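Local coordinates for Lmo2812 protein (Listeria monocytogenes EGD-e, PDB 5ZQA) that probably acts as a serine-type D-Ala-D-Ala carboxypeptidase, a penicillin-binding protein that trims the peptides of the bacterial cell wall, at residues A[69-74]-A[141-146]. Numbering follows the deposited sequence.
Sequences AFLVLE and KEMNNQ. With MG (magnesium ion), chain B.
Phe70 CE2 comes within 3.4 Å of Gln146 CD, an encounter that illustrates how a long polar side chain and a leucine can together span the distance between two perpendicular helices. Gln146 reaches across to the ring, which is set in place by a CG swung opposite the backbone N (chi1 -174°). The two side chains cross at about a right angle, their ring and amide planes 52° apart, with the amide nitrogen lying in the ring plane at its edge. Phe70 also packs on helix 175-188 and makes an edge-to-face pair with His189.

Leu71 lies beside it and touches with both methyls. CD1 presses on the backbone of the other helix, 3.9 Å from Met143 CA, and also meets Met143 CG; the leucine and glutamine side chains run past each other in opposite directions, bringing CD2 to 3.8 Å from Gln146 NE2.

One turn after Phe70, Glu74 links to Gln146 through water. The water donates to Glu74 OE1 at 2.9 Å and accepts a weak bond from Gln146 NE2. The same OE1 binds a magnesium ion at 2.1 Å, alongside four waters, while OE2 is hydrogen-bonded to His189 NE2 and accepts a further bond from one of the magnesium waters, so both carboxylate oxygens are held.

The axes of segments 69-74 and 141-146 cross at 89°, 10.8 Å apart at closest approach. This joins helix 65-77, which follows the predicted nucleophile of the SxxK motif, to helix 139-150 within the helical region of an S11 penicillin-binding fold.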
ATOM      1  N   ALA A  69       1.236  -5.124  -5.785  1.00  8.05           N
ATOM      2  CA  ALA A  69       1.011  -4.242  -6.938  1.00  7.62           C
ATOM      3  C   ALA A  69       2.266  -4.147  -7.801  1.00  8.08           C
ATOM      4  O   ALA A  69       2.185  -4.247  -9.033  1.00  8.78           O
ATOM      5  CB  ALA A  69       0.567  -2.846  -6.477  1.00 10.38           C
ATOM      6  N   PHE A  70       3.420  -3.950  -7.165  1.00  8.65           N
ATOM      7  CA  PHE A  70       4.685  -3.857  -7.896  1.00  8.18           C
ATOM      8  C   PHE A  70       4.906  -5.090  -8.759  1.00  8.78           C
ATOM      9  O   PHE A  70       5.239  -4.980  -9.941  1.00  8.56           O
ATOM     10  CB  PHE A  70       5.869  -3.669  -6.929  1.00  9.44           C
ATOM     11  CG  PHE A  70       7.178  -3.424  -7.625  1.00 11.14           C
ATOM     12  CD1 PHE A  70       7.532  -2.151  -8.027  1.00 16.58           C
ATOM     13  CD2 PHE A  70       8.037  -4.474  -7.915  1.00 14.40           C
ATOM     14  CE1 PHE A  70       8.736  -1.919  -8.680  1.00 17.63           C
ATOM     15  CE2 PHE A  70       9.232  -4.247  -8.565  1.00 17.22           C
ATOM     16  CZ  PHE A  70       9.577  -2.966  -8.947  1.00 18.63           C
ATOM     17  N   LEU A  71       4.680  -6.261  -8.177  1.00  7.51           N
ATOM     18  CA  LEU A  71       4.907  -7.505  -8.893  1.00  7.73           C
ATOM     19  C   LEU A  71       3.880  -7.760 -10.012  1.00  8.76           C
ATOM     20  O   LEU A  71       4.229  -8.327 -11.056  1.00 10.07           O
ATOM     21  CB  LEU A  71       4.945  -8.670  -7.898  1.00  9.31           C
ATOM     22  CG  LEU A  71       6.233  -8.636  -7.068  1.00  9.67           C
ATOM     23  CD1 LEU A  71       6.184  -9.654  -5.934  1.00 13.50           C
ATOM     24  CD2 LEU A  71       7.469  -8.877  -7.935  1.00 12.93           C
ATOM     25  N   VAL A  72       2.636  -7.332  -9.816  1.00  7.24           N
ATOM     26  CA  VAL A  72       1.636  -7.379 -10.876  1.00  8.26           C
ATOM     27  C   VAL A  72       2.051  -6.503 -12.046  1.00  8.63           C
ATOM     28  O   VAL A  72       2.027  -6.939 -13.203  1.00  8.88           O
ATOM     29  CB  VAL A  72       0.259  -6.938 -10.351  1.00  7.30           C
ATOM     30  CG1 VAL A  72      -0.707  -6.683 -11.493  1.00 10.47           C
ATOM     31  CG2 VAL A  72      -0.286  -8.000  -9.388  1.00  9.88           C
ATOM     32  N   LEU A  73       2.476  -5.283 -11.738  1.00  6.99           N
ATOM     33  CA  LEU A  73       2.853  -4.323 -12.774  1.00  7.64           C
ATOM     34  C   LEU A  73       4.118  -4.779 -13.521  1.00  9.24           C
ATOM     35  O   LEU A  73       4.205  -4.629 -14.752  1.00  9.62           O
ATOM     36  CB  LEU A  73       3.043  -2.942 -12.154  1.00  7.99           C
ATOM     37  CG  LEU A  73       1.724  -2.352 -11.647  1.00  8.51           C
ATOM     38  CD1 LEU A  73       1.975  -1.137 -10.772  1.00 12.29           C
ATOM     39  CD2 LEU A  73       0.807  -1.993 -12.804  1.00 11.14           C
ATOM     40  N   GLU A  74       5.078  -5.359 -12.795  1.00  7.41           N
ATOM     41  CA  GLU A  74       6.254  -5.966 -13.435  1.00  8.53           C
ATOM     42  C   GLU A  74       5.841  -7.080 -14.405  1.00 10.25           C
ATOM     43  O   GLU A  74       6.315  -7.145 -15.540  1.00 10.94           O
ATOM     44  CB  GLU A  74       7.221  -6.540 -12.387  1.00 10.59           C
ATOM     45  CG  GLU A  74       7.925  -5.496 -11.536  1.00 11.94           C
ATOM     46  CD  GLU A  74       9.031  -4.797 -12.296  1.00 15.77           C
ATOM     47  OE1 GLU A  74      10.057  -5.456 -12.587  1.00 17.66           O
ATOM     48  OE2 GLU A  74       8.868  -3.604 -12.633  1.00 14.77           O
ATOM     49  N   LYS A 141       7.632 -15.678  -1.009  1.00 14.33           N
ATOM     50  CA  LYS A 141       9.065 -15.757  -1.290  1.00 14.59           C
ATOM     51  C   LYS A 141       9.450 -14.775  -2.396  1.00 12.27           C
ATOM     52  O   LYS A 141      10.490 -14.123  -2.325  1.00 13.96           O
ATOM     53  CB  LYS A 141       9.459 -17.189  -1.674  1.00 18.66           C
ATOM     54  CG  LYS A 141      10.941 -17.387  -1.992  1.00 25.97           C
ATOM     55  CD  LYS A 141      11.419 -18.769  -1.535  1.00 30.63           C
ATOM     56  CE  LYS A 141      10.443 -19.859  -1.962  1.00 28.96           C
ATOM     57  NZ  LYS A 141      10.841 -21.223  -1.504  1.00 30.61           N
ATOM     58  N   GLU A 142       8.597 -14.636  -3.405  1.00 12.14           N
ATOM     59  CA  GLU A 142       8.867 -13.680  -4.473  1.00 13.41           C
ATOM     60  C   GLU A 142       8.753 -12.239  -3.986  1.00 12.34           C
ATOM     61  O   GLU A 142       9.522 -11.383  -4.414  1.00 12.52           O
ATOM     62  CB  GLU A 142       7.930 -13.921  -5.652  1.00 17.45           C
ATOM     63  CG  GLU A 142       8.223 -15.218  -6.397  1.00 24.31           C
ATOM     64  CD  GLU A 142       9.616 -15.241  -7.016  1.00 30.93           C
ATOM     65  OE1 GLU A 142      10.183 -14.154  -7.270  1.00 29.15           O
ATOM     66  OE2 GLU A 142      10.146 -16.349  -7.248  1.00 36.47           O
ATOM     67  N   MET A 143       7.819 -11.977  -3.076  1.00 10.72           N
ATOM     68  CA  MET A 143       7.720 -10.649  -2.472  1.00  9.78           C
ATOM     69  C   MET A 143       9.012 -10.295  -1.744  1.00 10.37           C
ATOM     70  O   MET A 143       9.529  -9.191  -1.877  1.00  9.89           O
ATOM     71  CB  MET A 143       6.540 -10.576  -1.489  1.00  8.14           C
ATOM     72  CG  MET A 143       5.174 -10.777  -2.114  1.00 10.32           C
ATOM     73  SD  MET A 143       3.858 -10.829  -0.872  1.00  9.19           S
ATOM     74  CE  MET A 143       3.582  -9.076  -0.570  1.00 10.70           C
ATOM     75  N   ASN A 144       9.534 -11.239  -0.963  1.00  9.32           N
ATOM     76  CA  ASN A 144      10.759 -10.978  -0.213  1.00  9.19           C
ATOM     77  C   ASN A 144      11.990 -10.935  -1.126  1.00 10.63           C
ATOM     78  O   ASN A 144      12.926 -10.160  -0.886  1.00 10.53           O
ATOM     79  CB  ASN A 144      10.901 -12.022   0.885  1.00 10.89           C
ATOM     80  CG  ASN A 144       9.892 -11.812   1.981  1.00 11.01           C
ATOM     81  OD1 ASN A 144       9.733 -10.696   2.456  1.00 12.46           O
ATOM     82  ND2 ASN A 144       9.180 -12.868   2.363  1.00 13.33           N
ATOM     83  N   ASN A 145      11.974 -11.733  -2.192  1.00 10.32           N
ATOM     84  CA  ASN A 145      13.036 -11.641  -3.188  1.00 11.44           C
ATOM     85  C   ASN A 145      13.083 -10.264  -3.822  1.00 11.70           C
ATOM     86  O   ASN A 145      14.158  -9.702  -4.021  1.00 15.00           O
ATOM     87  CB  ASN A 145      12.857 -12.703  -4.270  1.00 12.61           C
ATOM     88  CG  ASN A 145      13.347 -14.062  -3.833  1.00 22.19           C
ATOM     89  OD1 ASN A 145      14.013 -14.194  -2.803  1.00 26.77           O
ATOM     90  ND2 ASN A 145      13.042 -15.081  -4.624  1.00 23.78           N
ATOM     91  N   GLN A 146      11.918  -9.710  -4.130  1.00 11.20           N
ATOM     92  CA  GLN A 146      11.859  -8.388  -4.740  1.00 10.45           C
ATOM     93  C   GLN A 146      12.288  -7.317  -3.746  1.00 11.54           C
ATOM     94  O   GLN A 146      12.942  -6.351  -4.132  1.00 14.46           O
ATOM     95  CB  GLN A 146      10.450  -8.087  -5.270  1.00 12.06           C
ATOM     96  CG  GLN A 146      10.357  -6.748  -6.001  1.00 12.65           C
ATOM     97  CD  GLN A 146      11.245  -6.684  -7.242  1.00 17.08           C
ATOM     98  OE1 GLN A 146      12.101  -5.807  -7.361  1.00 21.98           O
ATOM     99  NE2 GLN A 146      11.032  -7.603  -8.173  1.00 16.59           N
TER
HETATM  100 MG    MG B 301      11.494  -5.002 -14.110  1.00 22.27          MG
HETATM  101  O   HOH W   1      10.632  -7.847 -11.027  1.00 22.84           O
HETATM  102  O   HOH W   2      11.063  -2.970 -13.718  1.00 23.19           O
HETATM  103  O   HOH W   3       9.971  -5.001 -15.614  1.00 23.80           O
HETATM  104  O   HOH W   4      12.860  -5.191 -12.557  1.00 27.67           O
HETATM  105  O   HOH W   5      11.813  -6.894 -14.520  1.00 22.88           O